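PDB 5E7T: minor structural protein 4 from Lactococcus phage Tuc2009, which probably helps build the phage baseplate, the tail-tip assembly for host attachment, through an immunoglobulin-like domain. Local coordinates for residues G3-I8 and Y102-K107; Q15-V20 and V92-T97; T21-S26 and T86-F91; Y46-S51 and V61-V66. One frame throughout, in Å; residues are numbered along the deposited sequence.

Interaction 1: G3-I8 and Y102-K107; sequences GFNVVI and YVEKVK
V7 and Y102 carry much of this contact, first through their backbones. V7 N gives a hydrogen bond to Y102 O at 2.8 Å, and Y102 N returns one to V7 O at 3.0 Å, the hydrogen-bonded pair of a short antiparallel ladder. V6 and V103 form the adjoining non-hydrogen-bonded pair. Beyond it, E104 N reaches N5 O at 2.9 Å with an N-H...O angle of 165°, which carries the pairing one residue past the end of strand 98-103.

Apolar packing falls on both faces. On one, V7 lies over the Y102 ring: its CB sits 4.0 Å from the ring centroid in a CH-pi contact, shifted toward the rim, while CG1 comes 3.5 Å from Y102 CZ. With chi1 at 54° the Y102 ring lies alongside V7, presenting a face to its CB. The other V7 branch, CG2, meets the aliphatic part of E104, CB at 3.8 Å; E104 also packs on D273 of the Minor structural protein 5 chain. On the opposite face F4 CE1 touches V103 CG1 at 3.8 Å, the two side chains crossing at about a right angle.

The polar end of Y102 is held by E9 and K58, both bonded to its OH. Strand 4-10 lies between 98-103 and 58-63, its F4, V6 and I8 pairing through their backbones with L63, V61 and I59. Toward strand 87-94, F4 packs on M89, and V6 and I8 on F91.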
loop_
_atom_site.group_PDB
_atom_site.type_symbol
_atom_site.label_atom_id
_atom_site.label_comp_id
_atom_site.label_asym_id
_atom_site.label_seq_id
_atom_site.Cartn_x
_atom_site.Cartn_y
_atom_site.Cartn_z
ATOM N N GLY A 3 -13.065 3.408 -44.339
ATOM C CA GLY A 3 -11.956 4.250 -43.949
ATOM C C GLY A 3 -10.634 3.574 -44.214
ATOM O O GLY A 3 -10.491 2.743 -45.120
ATOM N N PHE A 4 -9.668 3.966 -43.407
ATOM C CA PHE A 4 -8.296 3.516 -43.390
ATOM C C PHE A 4 -8.254 2.682 -42.140
ATOM O O PHE A 4 -8.667 3.147 -41.080
ATOM C CB PHE A 4 -7.370 4.754 -43.312
ATOM C CG PHE A 4 -5.932 4.548 -42.918
ATOM C CD1 PHE A 4 -5.108 3.702 -43.648
ATOM C CD2 PHE A 4 -5.377 5.264 -41.871
ATOM C CE1 PHE A 4 -3.770 3.519 -43.287
ATOM C CE2 PHE A 4 -4.033 5.094 -41.521
ATOM C CZ PHE A 4 -3.240 4.221 -42.230
ATOM N N ASN A 5 -7.875 1.417 -42.273
ATOM C CA ASN A 5 -7.902 0.488 -41.164
ATOM C C ASN A 5 -6.542 -0.057 -40.843
ATOM O O ASN A 5 -5.867 -0.606 -41.727
ATOM C CB ASN A 5 -8.859 -0.648 -41.493
ATOM C CG ASN A 5 -10.302 -0.224 -41.498
ATOM O OD1 ASN A 5 -10.953 -0.181 -40.459
ATOM N ND2 ASN A 5 -10.843 0.106 -42.662
ATOM N N VAL A 6 -6.141 0.076 -39.564
ATOM C CA VAL A 6 -4.878 -0.482 -39.079
ATOM C C VAL A 6 -5.204 -1.614 -38.114
ATOM O O VAL A 6 -5.926 -1.398 -37.141
ATOM C CB VAL A 6 -3.889 0.558 -38.476
ATOM C CG1 VAL A 6 -2.665 -0.132 -37.880
ATOM C CG2 VAL A 6 -3.459 1.576 -39.519
ATOM N N VAL A 7 -4.682 -2.811 -38.395
ATOM C CA VAL A 7 -4.877 -4.008 -37.585
ATOM C C VAL A 7 -3.770 -4.154 -36.542
ATOM O O VAL A 7 -2.588 -4.124 -36.888
ATOM C CB VAL A 7 -4.960 -5.271 -38.470
ATOM C CG1 VAL A 7 -5.032 -6.525 -37.614
ATOM C CG2 VAL A 7 -6.158 -5.205 -39.405
ATOM N N ILE A 8 -4.152 -4.364 -35.276
ATOM C CA ILE A 8 -3.223 -4.591 -34.175
ATOM C C ILE A 8 -3.569 -5.917 -33.537
ATOM O O ILE A 8 -4.643 -6.064 -32.941
ATOM C CB ILE A 8 -3.176 -3.440 -33.145
ATOM C CG1 ILE A 8 -2.679 -2.153 -33.791
ATOM C CG2 ILE A 8 -2.283 -3.824 -31.968
ATOM C CD1 ILE A 8 -3.030 -0.955 -33.039
ATOM N N TYR A 102 -0.271 -3.977 -38.778
ATOM C CA TYR A 102 -0.198 -3.719 -40.214
ATOM C C TYR A 102 -1.446 -2.997 -40.730
ATOM O O TYR A 102 -2.505 -3.107 -40.117
ATOM C CB TYR A 102 0.016 -5.061 -40.970
ATOM C CG TYR A 102 -1.015 -6.125 -40.645
ATOM C CD1 TYR A 102 -0.839 -6.994 -39.568
ATOM C CD2 TYR A 102 -2.157 -6.279 -41.424
ATOM C CE1 TYR A 102 -1.801 -7.950 -39.245
ATOM C CE2 TYR A 102 -3.123 -7.231 -41.111
ATOM C CZ TYR A 102 -2.948 -8.055 -40.015
ATOM O OH TYR A 102 -3.914 -8.979 -39.708
ATOM N N VAL A 103 -1.329 -2.270 -41.854
ATOM C CA VAL A 103 -2.480 -1.642 -42.517
ATOM C C VAL A 103 -3.257 -2.832 -43.130
ATOM O O VAL A 103 -2.635 -3.683 -43.766
ATOM C CB VAL A 103 -2.041 -0.643 -43.622
ATOM C CG1 VAL A 103 -3.241 -0.052 -44.333
ATOM C CG2 VAL A 103 -1.160 0.457 -43.066
ATOM N N GLU A 104 -4.576 -2.917 -42.898
ATOM C CA GLU A 104 -5.440 -3.988 -43.408
ATOM C C GLU A 104 -5.476 -3.914 -44.930
ATOM O O GLU A 104 -6.033 -2.959 -45.471
ATOM C CB GLU A 104 -6.870 -3.817 -42.851
ATOM C CG GLU A 104 -7.775 -5.037 -42.935
ATOM C CD GLU A 104 -9.135 -4.878 -42.271
ATOM O OE1 GLU A 104 -9.842 -3.893 -42.587
ATOM O OE2 GLU A 104 -9.503 -5.746 -41.445
ATOM N N LYS A 105 -4.856 -4.894 -45.623
ATOM C CA LYS A 105 -4.880 -4.941 -47.090
ATOM C C LYS A 105 -5.982 -5.893 -47.566
ATOM O O LYS A 105 -6.817 -5.493 -48.385
ATOM C CB LYS A 105 -3.500 -5.273 -47.703
ATOM C CG LYS A 105 -2.525 -4.076 -47.724
ATOM C CD LYS A 105 -1.109 -4.443 -48.214
ATOM C CE LYS A 105 -0.082 -3.380 -47.852
ATOM N NZ LYS A 105 1.306 -3.777 -48.231
ATOM N N VAL A 106 -6.019 -7.130 -47.024
ATOM C CA VAL A 106 -7.081 -8.082 -47.369
ATOM C C VAL A 106 -8.242 -7.767 -46.443
ATOM O O VAL A 106 -8.168 -8.013 -45.236
ATOM C CB VAL A 106 -6.651 -9.560 -47.344
ATOM C CG1 VAL A 106 -7.692 -10.433 -48.020
ATOM C CG2 VAL A 106 -5.310 -9.732 -48.022
ATOM N N LYS A 107 -9.269 -7.124 -47.010
ATOM C CA LYS A 107 -10.414 -6.630 -46.270
ATOM C C LYS A 107 -11.673 -7.518 -46.413
ATOM O O LYS A 107 -11.973 -8.037 -47.494
ATOM C CB LYS A 107 -10.690 -5.148 -46.631
ATOM C CG LYS A 107 -9.658 -4.182 -46.020
ATOM C CD LYS A 107 -10.131 -2.718 -45.968
ATOM C CE LYS A 107 -9.218 -1.824 -45.151
ATOM N NZ LYS A 107 -9.580 -0.386 -45.290
#

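Interaction 2: Q15-V20 and V92-T97; sequences QPDVKV and VIEGAT
P16 lays its ring against I93 and A96, just ahead of the regular strand pairing. Its CB meets I93 CG1 at 3.6 Å and its CG touches the A96 methyl at 3.7 Å, so the pyrrolidine touches residues on both sides of G95. I93 reaches it because CG1 stands opposite its own backbone N (chi1 -160°) and runs on extended to CD1, which also approaches P16 CB. H10 packs against all three residues, and I59 against P16 and I93.

From there the backbones run antiparallel. K19 and V92 form a hydrogen-bonded pair, K19 N to V92 O at 2.9 Å and V92 N to K19 O at 2.8 Å. V18 and I93 are the non-hydrogen-bonded pair beside it, their side chains turned to the same face as the P16 cluster. The bond from E94 N to D17 O is weak (128°).

The other face carries D17, K19 and E94 beside V92. K19 NZ faces two carboxylates that lie to one side of it: a weak salt bridge at 3.4 Å to D17 OD2 and a long one at 3.9 Å to E94 OE1. D17 OD2 and E94 OE1 themselves approach to 4.0 Å, so the lysine probably offsets their mutual repulsion through one weak and one long contact, while the opposite face is apolar.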
loop_
_atom_site.group_PDB
_atom_site.type_symbol
_atom_site.label_atom_id
_atom_site.label_comp_id
_atom_site.label_asym_id
_atom_site.label_seq_id
_atom_site.Cartn_x
_atom_site.Cartn_y
_atom_site.Cartn_z
ATOM N N GLN A 15 -10.399 -6.911 -24.942
ATOM C CA GLN A 15 -10.519 -5.779 -25.837
ATOM C C GLN A 15 -9.622 -4.597 -25.419
ATOM O O GLN A 15 -10.162 -3.614 -24.894
ATOM C CB GLN A 15 -11.984 -5.336 -25.864
ATOM C CG GLN A 15 -12.930 -6.311 -26.529
ATOM C CD GLN A 15 -13.330 -7.462 -25.652
ATOM O OE1 GLN A 15 -13.733 -7.293 -24.486
ATOM N NE2 GLN A 15 -13.197 -8.662 -26.217
ATOM N N PRO A 16 -8.282 -4.632 -25.715
ATOM C CA PRO A 16 -7.388 -3.539 -25.288
ATOM C C PRO A 16 -7.709 -2.202 -25.901
ATOM O O PRO A 16 -8.106 -2.131 -27.049
ATOM C CB PRO A 16 -6.002 -4.013 -25.737
ATOM C CG PRO A 16 -6.107 -5.445 -25.791
ATOM C CD PRO A 16 -7.496 -5.710 -26.325
ATOM N N ASP A 17 -7.518 -1.141 -25.144
ATOM C CA ASP A 17 -7.785 0.165 -25.696
ATOM C C ASP A 17 -6.610 0.602 -26.555
ATOM O O ASP A 17 -5.481 0.147 -26.338
ATOM C CB ASP A 17 -8.092 1.164 -24.583
ATOM C CG ASP A 17 -8.565 2.523 -25.056
ATOM O OD1 ASP A 17 -9.279 2.582 -26.099
ATOM O OD2 ASP A 17 -8.262 3.527 -24.364
ATOM N N VAL A 18 -6.886 1.442 -27.569
ATOM C CA VAL A 18 -5.869 2.003 -28.460
ATOM C C VAL A 18 -6.054 3.486 -28.529
ATOM O O VAL A 18 -7.186 3.954 -28.664
ATOM C CB VAL A 18 -5.797 1.359 -29.864
ATOM C CG1 VAL A 18 -4.777 2.081 -30.733
ATOM C CG2 VAL A 18 -5.431 -0.121 -29.773
ATOM N N LYS A 19 -4.945 4.232 -28.385
ATOM C CA LYS A 19 -4.932 5.683 -28.516
ATOM C C LYS A 19 -4.011 6.068 -29.674
ATOM O O LYS A 19 -2.842 5.658 -29.712
ATOM C CB LYS A 19 -4.576 6.378 -27.208
ATOM C CG LYS A 19 -5.806 6.659 -26.371
ATOM C CD LYS A 19 -5.487 6.479 -24.905
ATOM C CE LYS A 19 -6.718 6.473 -24.039
ATOM N NZ LYS A 19 -6.429 5.862 -22.708
ATOM N N VAL A 20 -4.572 6.799 -30.654
ATOM C CA VAL A 20 -3.854 7.227 -31.843
ATOM C C VAL A 20 -3.460 8.714 -31.804
ATOM O O VAL A 20 -4.290 9.596 -31.493
ATOM C CB VAL A 20 -4.613 6.872 -33.147
ATOM C CG1 VAL A 20 -3.723 7.048 -34.374
ATOM C CG2 VAL A 20 -5.165 5.449 -33.098
ATOM N N VAL A 92 -1.065 3.470 -29.304
ATOM C CA VAL A 92 -0.668 2.988 -27.986
ATOM C C VAL A 92 -1.746 2.083 -27.433
ATOM O O VAL A 92 -2.868 2.550 -27.163
ATOM C CB VAL A 92 -0.308 4.112 -26.968
ATOM C CG1 VAL A 92 0.264 3.530 -25.681
ATOM C CG2 VAL A 92 0.655 5.125 -27.564
ATOM N N ILE A 93 -1.378 0.790 -27.227
ATOM C CA ILE A 93 -2.223 -0.263 -26.643
ATOM C C ILE A 93 -2.205 -0.145 -25.110
ATOM O O ILE A 93 -1.231 0.367 -24.541
ATOM C CB ILE A 93 -1.749 -1.658 -27.107
ATOM C CG1 ILE A 93 -2.858 -2.716 -26.953
ATOM C CG2 ILE A 93 -0.438 -2.075 -26.408
ATOM C CD1 ILE A 93 -2.685 -3.970 -27.787
ATOM N N GLU A 94 -3.267 -0.622 -24.449
ATOM C CA GLU A 94 -3.352 -0.626 -22.998
ATOM C C GLU A 94 -3.794 -2.002 -22.543
ATOM O O GLU A 94 -4.824 -2.492 -22.988
ATOM C CB GLU A 94 -4.332 0.451 -22.514
ATOM C CG GLU A 94 -4.259 0.757 -21.021
ATOM C CD GLU A 94 -5.376 1.602 -20.429
ATOM O OE1 GLU A 94 -6.068 2.322 -21.187
ATOM O OE2 GLU A 94 -5.536 1.564 -19.187
ATOM N N GLY A 95 -2.995 -2.630 -21.693
ATOM C CA GLY A 95 -3.335 -3.929 -21.124
ATOM C C GLY A 95 -2.996 -5.174 -21.909
ATOM O O GLY A 95 -3.483 -6.262 -21.577
ATOM N N ALA A 96 -2.149 -5.041 -22.933
ATOM C CA ALA A 96 -1.699 -6.167 -23.752
ATOM C C ALA A 96 -0.382 -5.810 -24.414
ATOM O O ALA A 96 0.091 -4.670 -24.296
ATOM C CB ALA A 96 -2.750 -6.513 -24.813
ATOM N N THR A 97 0.204 -6.792 -25.113
ATOM C CA THR A 97 1.450 -6.630 -25.852
ATOM C C THR A 97 1.160 -6.785 -27.348
ATOM O O THR A 97 0.434 -7.713 -27.745
ATOM C CB THR A 97 2.514 -7.609 -25.321
ATOM O OG1 THR A 97 2.551 -7.552 -23.887
ATOM C CG2 THR A 97 3.876 -7.334 -25.873
#

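Interaction 3: T21-S26 and T86-F91; sequences TYYKNS and TEIMRF
I88 packs against the Y23 ring, its CG2 lying 3.5 Å from Y23 CZ. The two side chains run side by side in the same direction: Y23 chi1 at 51° turns the ring across the strand so that I88 CB comes over one face, while I88 CD1 reaches on toward S26 OG. Their backbones make a hydrogen-bonded antiparallel pair, Y23 N to I88 O at 3.0 Å and I88 N to Y23 O at 2.9 Å. The Y23 hydroxyl is bonded to the backbone of a chain of another protein, and R90 CB also approaches the ring.

On the other face Y22 crosses E87 obliquely. Its OH donates to E87 OE2 at 2.7 Å, on the anti side of the carboxylate; the oxygen lies at the ring edge, with the two planes 77° apart. On the same face of the sheet, M89 CE comes obliquely to Y22 CD2 at 3.9 Å.

Strands 17-24 and 87-94 are neighbours in the sheet of the immunoglobulin-like domain, and a second hydrogen-bonded pair, T21 with R90, continues the register. The R90 guanidinium is held by a salt bridge from NE to E79.

T86 closes the far end. Its O takes a bond from N25 N at 2.9 Å, and its OG1 donates to N25 OD1 at 2.9 Å from above the amide plane. N25 ND2 is bonded to E43. Water 2 accepts from S26 OG and donates to both T86 O and Y23 O.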
loop_
_atom_site.group_PDB
_atom_site.type_symbol
_atom_site.label_atom_id
_atom_site.label_comp_id
_atom_site.label_asym_id
_atom_site.label_seq_id
_atom_site.Cartn_x
_atom_site.Cartn_y
_atom_site.Cartn_z
ATOM N N THR A 21 -2.174 8.964 -32.124
ATOM C CA THR A 21 -1.577 10.281 -32.308
ATOM C C THR A 21 -0.831 10.309 -33.648
ATOM O O THR A 21 -0.430 9.262 -34.183
ATOM C CB THR A 21 -0.642 10.727 -31.160
ATOM O OG1 THR A 21 0.401 9.774 -30.961
ATOM C CG2 THR A 21 -1.372 11.041 -29.881
ATOM N N TYR A 22 -0.649 11.518 -34.168
ATOM C CA TYR A 22 0.056 11.809 -35.399
ATOM C C TYR A 22 1.025 12.977 -35.129
ATOM O O TYR A 22 0.667 13.952 -34.464
ATOM C CB TYR A 22 -0.949 12.167 -36.523
ATOM C CG TYR A 22 -0.277 12.709 -37.774
ATOM C CD1 TYR A 22 0.016 14.065 -37.903
ATOM C CD2 TYR A 22 0.062 11.867 -38.829
ATOM C CE1 TYR A 22 0.652 14.566 -39.039
ATOM C CE2 TYR A 22 0.680 12.358 -39.977
ATOM C CZ TYR A 22 0.991 13.705 -40.071
ATOM O OH TYR A 22 1.622 14.200 -41.184
ATOM N N TYR A 23 2.231 12.893 -35.685
ATOM C CA TYR A 23 3.256 13.925 -35.542
ATOM C C TYR A 23 4.358 13.792 -36.588
ATOM O O TYR A 23 4.685 12.680 -37.028
ATOM C CB TYR A 23 3.837 13.965 -34.123
ATOM C CG TYR A 23 4.311 12.628 -33.603
ATOM C CD1 TYR A 23 3.459 11.795 -32.888
ATOM C CD2 TYR A 23 5.620 12.207 -33.804
ATOM C CE1 TYR A 23 3.884 10.553 -32.428
ATOM C CE2 TYR A 23 6.056 10.965 -33.345
ATOM C CZ TYR A 23 5.191 10.153 -32.635
ATOM O OH TYR A 23 5.636 8.947 -32.153
ATOM N N LYS A 24 4.904 14.948 -36.996
ATOM C CA LYS A 24 5.958 15.075 -37.988
ATOM C C LYS A 24 7.282 15.433 -37.333
ATOM O O LYS A 24 7.314 16.228 -36.390
ATOM C CB LYS A 24 5.598 16.222 -38.930
ATOM C CG LYS A 24 4.953 15.790 -40.210
ATOM C CD LYS A 24 4.192 16.911 -40.880
ATOM C CE LYS A 24 5.018 17.964 -41.557
ATOM N NZ LYS A 24 4.382 18.404 -42.826
ATOM N N ASN A 25 8.385 14.935 -37.908
ATOM C CA ASN A 25 9.777 15.271 -37.552
ATOM C C ASN A 25 10.200 14.971 -36.101
ATOM O O ASN A 25 11.101 15.643 -35.573
ATOM C CB ASN A 25 10.119 16.729 -37.912
ATOM C CG ASN A 25 10.142 16.979 -39.389
ATOM O OD1 ASN A 25 10.942 16.405 -40.129
ATOM N ND2 ASN A 25 9.282 17.862 -39.842
ATOM N N SER A 26 9.657 13.885 -35.516
ATOM C CA SER A 26 10.104 13.345 -34.224
ATOM C C SER A 26 11.577 12.849 -34.433
ATOM O O SER A 26 12.009 12.742 -35.581
ATOM C CB SER A 26 9.221 12.173 -33.822
ATOM O OG SER A 26 9.036 11.279 -34.911
ATOM N N THR A 86 8.870 11.389 -42.792
ATOM C CA THR A 86 8.848 12.417 -41.748
ATOM C C THR A 86 7.640 12.259 -40.805
ATOM O O THR A 86 7.662 12.774 -39.681
ATOM C CB THR A 86 8.799 13.748 -42.528
ATOM O OG1 THR A 86 9.880 14.586 -42.160
ATOM C CG2 THR A 86 7.476 14.479 -42.438
ATOM N N GLU A 87 6.563 11.588 -41.304
ATOM C CA GLU A 87 5.278 11.399 -40.644
ATOM C C GLU A 87 5.239 10.149 -39.849
ATOM O O GLU A 87 5.661 9.105 -40.331
ATOM C CB GLU A 87 4.162 11.289 -41.680
ATOM C CG GLU A 87 3.867 12.537 -42.469
ATOM C CD GLU A 87 2.834 12.259 -43.535
ATOM O OE1 GLU A 87 3.226 11.774 -44.620
ATOM O OE2 GLU A 87 1.626 12.436 -43.256
ATOM N N ILE A 88 4.652 10.231 -38.657
ATOM C CA ILE A 88 4.435 9.092 -37.783
ATOM C C ILE A 88 3.027 9.080 -37.261
ATOM O O ILE A 88 2.499 10.106 -36.840
ATOM C CB ILE A 88 5.492 8.944 -36.656
ATOM C CG1 ILE A 88 6.686 8.201 -37.206
ATOM C CG2 ILE A 88 4.934 8.162 -35.456
ATOM C CD1 ILE A 88 7.681 8.038 -36.332
ATOM N N MET A 89 2.426 7.901 -37.299
ATOM C CA MET A 89 1.131 7.638 -36.722
ATOM C C MET A 89 1.435 6.609 -35.660
ATOM O O MET A 89 2.007 5.550 -35.957
ATOM C CB MET A 89 0.165 7.127 -37.757
ATOM C CG MET A 89 -1.221 7.447 -37.409
ATOM S SD MET A 89 -2.267 7.145 -38.821
ATOM C CE MET A 89 -1.886 8.635 -39.835
ATOM N N ARG A 90 1.174 6.989 -34.407
ATOM C CA ARG A 90 1.493 6.215 -33.225
ATOM C C ARG A 90 0.213 5.619 -32.628
ATOM O O ARG A 90 -0.773 6.339 -32.461
ATOM C CB ARG A 90 2.191 7.149 -32.229
ATOM C CG ARG A 90 2.832 6.435 -31.075
ATOM C CD ARG A 90 2.969 7.324 -29.864
ATOM N NE ARG A 90 3.597 6.571 -28.788
ATOM C CZ ARG A 90 3.628 6.935 -27.514
ATOM N NH1 ARG A 90 3.033 8.044 -27.123
ATOM N NH2 ARG A 90 4.222 6.162 -26.613
ATOM N N PHE A 91 0.231 4.304 -32.309
ATOM C CA PHE A 91 -0.895 3.552 -31.740
ATOM C C PHE A 91 -0.466 3.002 -30.392
ATOM O O PHE A 91 0.445 2.196 -30.338
ATOM C CB PHE A 91 -1.294 2.403 -32.686
ATOM C CG PHE A 91 -1.734 2.851 -34.066
ATOM C CD1 PHE A 91 -0.799 3.245 -35.023
ATOM C CD2 PHE A 91 -3.081 2.873 -34.412
ATOM C CE1 PHE A 91 -1.207 3.677 -36.286
ATOM C CE2 PHE A 91 -3.487 3.309 -35.679
ATOM C CZ PHE A 91 -2.546 3.702 -36.607
HETATM O O HOH W 1 -0.669 7.562 -29.512
HETATM O O HOH W 2 7.667 12.041 -37.122
#

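Interaction 4: Y46-S51 and V61-V66; sequences YNLASS and VELPSV
A short antiparallel pairing joins the two arms of a beta hairpin here, strands 45-55 and 58-63, at the place where the arms part. S51 and E62 form the hydrogen-bonded pair, with S51 N to E62 O at 2.9 Å and E62 N to S51 O also at 2.9 Å. S50 CA adds a CA-H...O contact to E62 O at 3.4 Å. Before S50 the ladder ends: the stretches 48-51 and 61-64 run 113° apart, and side chains take over from backbone bonds.

L63 makes the contact where the strands diverge. Its CG lies opposite the carbonyl carbon (chi1 -67°), and from there CD2 swings back to meet L48 CB at 3.8 Å and the carbonyl oxygen of A49. P64 follows, its CD 3.4 Å from A49 O. S50 CB is shared: V61 CG1 packs on it at 3.8 Å and L63 CD2 also comes near it. The E62 carboxylate is turned to a different partner, OE1 being bonded to S2.

L48 pairs through its backbone with V20, whereas V61 and L63 pair with V6 and F4. Strand 45-55 therefore leaves one layer for the other, while L48 packs on M89, V61 on F91 and L63 on both, an arrangement consistent with the beta sandwich of an immunoglobulin-like domain.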
loop_
_atom_site.group_PDB
_atom_site.type_symbol
_atom_site.label_atom_id
_atom_site.label_comp_id
_atom_site.label_asym_id
_atom_site.label_seq_id
_atom_site.Cartn_x
_atom_site.Cartn_y
_atom_site.Cartn_z
ATOM N N TYR A 46 -1.108 15.452 -32.890
ATOM C CA TYR A 46 -2.554 15.513 -33.048
ATOM C C TYR A 46 -3.113 14.209 -32.529
ATOM O O TYR A 46 -2.564 13.148 -32.829
ATOM C CB TYR A 46 -2.923 15.645 -34.534
ATOM C CG TYR A 46 -2.490 16.932 -35.197
ATOM C CD1 TYR A 46 -1.211 17.069 -35.735
ATOM C CD2 TYR A 46 -3.386 17.983 -35.373
ATOM C CE1 TYR A 46 -0.819 18.240 -36.383
ATOM C CE2 TYR A 46 -3.004 19.162 -36.011
ATOM C CZ TYR A 46 -1.723 19.282 -36.527
ATOM O OH TYR A 46 -1.359 20.450 -37.161
ATOM N N ASN A 47 -4.206 14.271 -31.774
ATOM C CA ASN A 47 -4.892 13.070 -31.324
ATOM C C ASN A 47 -5.818 12.683 -32.484
ATOM O O ASN A 47 -6.608 13.529 -32.929
ATOM C CB ASN A 47 -5.738 13.363 -30.084
ATOM C CG ASN A 47 -5.029 13.440 -28.773
ATOM O OD1 ASN A 47 -3.797 13.332 -28.657
ATOM N ND2 ASN A 47 -5.829 13.637 -27.745
ATOM N N LEU A 48 -5.717 11.439 -32.980
ATOM C CA LEU A 48 -6.575 10.979 -34.073
ATOM C C LEU A 48 -7.791 10.222 -33.550
ATOM O O LEU A 48 -7.652 9.313 -32.740
ATOM C CB LEU A 48 -5.813 10.134 -35.109
ATOM C CG LEU A 48 -4.656 10.822 -35.829
ATOM C CD1 LEU A 48 -4.150 9.968 -36.971
ATOM C CD2 LEU A 48 -5.020 12.257 -36.279
ATOM N N ALA A 49 -8.984 10.617 -33.984
ATOM C CA ALA A 49 -10.218 9.976 -33.563
ATOM C C ALA A 49 -10.304 8.667 -34.298
ATOM O O ALA A 49 -10.184 8.642 -35.527
ATOM C CB ALA A 49 -11.405 10.845 -33.905
ATOM N N SER A 50 -10.428 7.577 -33.536
ATOM C CA SER A 50 -10.521 6.232 -34.065
ATOM C C SER A 50 -11.808 5.623 -33.599
ATOM O O SER A 50 -12.329 5.999 -32.547
ATOM C CB SER A 50 -9.355 5.375 -33.569
ATOM O OG SER A 50 -9.337 5.231 -32.153
ATOM N N SER A 51 -12.277 4.632 -34.372
ATOM C CA SER A 51 -13.427 3.789 -34.106
ATOM C C SER A 51 -12.824 2.380 -34.021
ATOM O O SER A 51 -12.245 1.898 -34.991
ATOM C CB SER A 51 -14.441 3.910 -35.241
ATOM O OG SER A 51 -15.316 2.796 -35.313
ATOM N N VAL A 61 -8.334 -0.759 -35.910
ATOM C CA VAL A 61 -8.354 0.672 -35.656
ATOM C C VAL A 61 -8.795 1.390 -36.926
ATOM O O VAL A 61 -8.017 1.497 -37.872
ATOM C CB VAL A 61 -6.979 1.154 -35.140
ATOM C CG1 VAL A 61 -7.041 2.609 -34.704
ATOM C CG2 VAL A 61 -6.467 0.273 -34.006
ATOM N N GLU A 62 -10.062 1.818 -36.973
ATOM C CA GLU A 62 -10.609 2.544 -38.119
ATOM C C GLU A 62 -10.448 4.024 -37.916
ATOM O O GLU A 62 -11.024 4.618 -36.983
ATOM C CB GLU A 62 -12.078 2.210 -38.377
ATOM C CG GLU A 62 -12.627 2.910 -39.606
ATOM C CD GLU A 62 -14.014 2.484 -40.028
ATOM O OE1 GLU A 62 -14.166 1.344 -40.523
ATOM O OE2 GLU A 62 -14.947 3.307 -39.898
ATOM N N LEU A 63 -9.678 4.622 -38.822
ATOM C CA LEU A 63 -9.387 6.049 -38.854
ATOM C C LEU A 63 -10.038 6.684 -40.080
ATOM O O LEU A 63 -10.215 5.996 -41.094
ATOM C CB LEU A 63 -7.867 6.251 -38.932
ATOM C CG LEU A 63 -7.084 5.818 -37.722
ATOM C CD1 LEU A 63 -5.680 5.470 -38.110
ATOM C CD2 LEU A 63 -7.183 6.855 -36.569
ATOM N N PRO A 64 -10.357 7.998 -40.050
ATOM C CA PRO A 64 -10.914 8.632 -41.255
ATOM C C PRO A 64 -9.970 8.474 -42.454
ATOM O O PRO A 64 -8.740 8.556 -42.294
ATOM C CB PRO A 64 -11.086 10.096 -40.834
ATOM C CG PRO A 64 -11.201 10.050 -39.336
ATOM C CD PRO A 64 -10.227 8.978 -38.948
ATOM N N SER A 65 -10.566 8.185 -43.643
ATOM C CA SER A 65 -9.898 7.956 -44.928
ATOM C C SER A 65 -8.848 9.018 -45.284
ATOM O O SER A 65 -7.868 8.712 -45.961
ATOM C CB SER A 65 -10.934 7.836 -46.041
ATOM O OG SER A 65 -11.453 6.519 -46.147
ATOM N N VAL A 66 -9.052 10.253 -44.813
ATOM C CA VAL A 66 -8.161 11.389 -45.025
ATOM C C VAL A 66 -6.754 11.143 -44.391
ATOM O O VAL A 66 -5.761 11.631 -44.935
ATOM C CB VAL A 66 -8.844 12.717 -44.574
ATOM C CG1 VAL A 66 -9.449 12.620 -43.171
ATOM C CG2 VAL A 66 -7.920 13.922 -44.707
#

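All four contacts belong to one antiparallel sheet, whose layers pack face to face, consistent with a beta sandwich. Interactions 2 and 3 are successive parts of the same strand pair, 17-24 with 87-94, their centres about 17 Å apart. Interaction 4 connects that pair to strand 4-10, and its centre lies about 12 Å from interaction 1 and about 13 Å from interaction 3. Along the chain the closures are concentric: interaction 1 joins the most distant segments, then come interactions 2, 3 and 4. F91, V20, V61, V6 and I8 pack between them as a shared hydrophobic interior. Y46 pairs with a strand of another copy, so the sheet continues into the assembly.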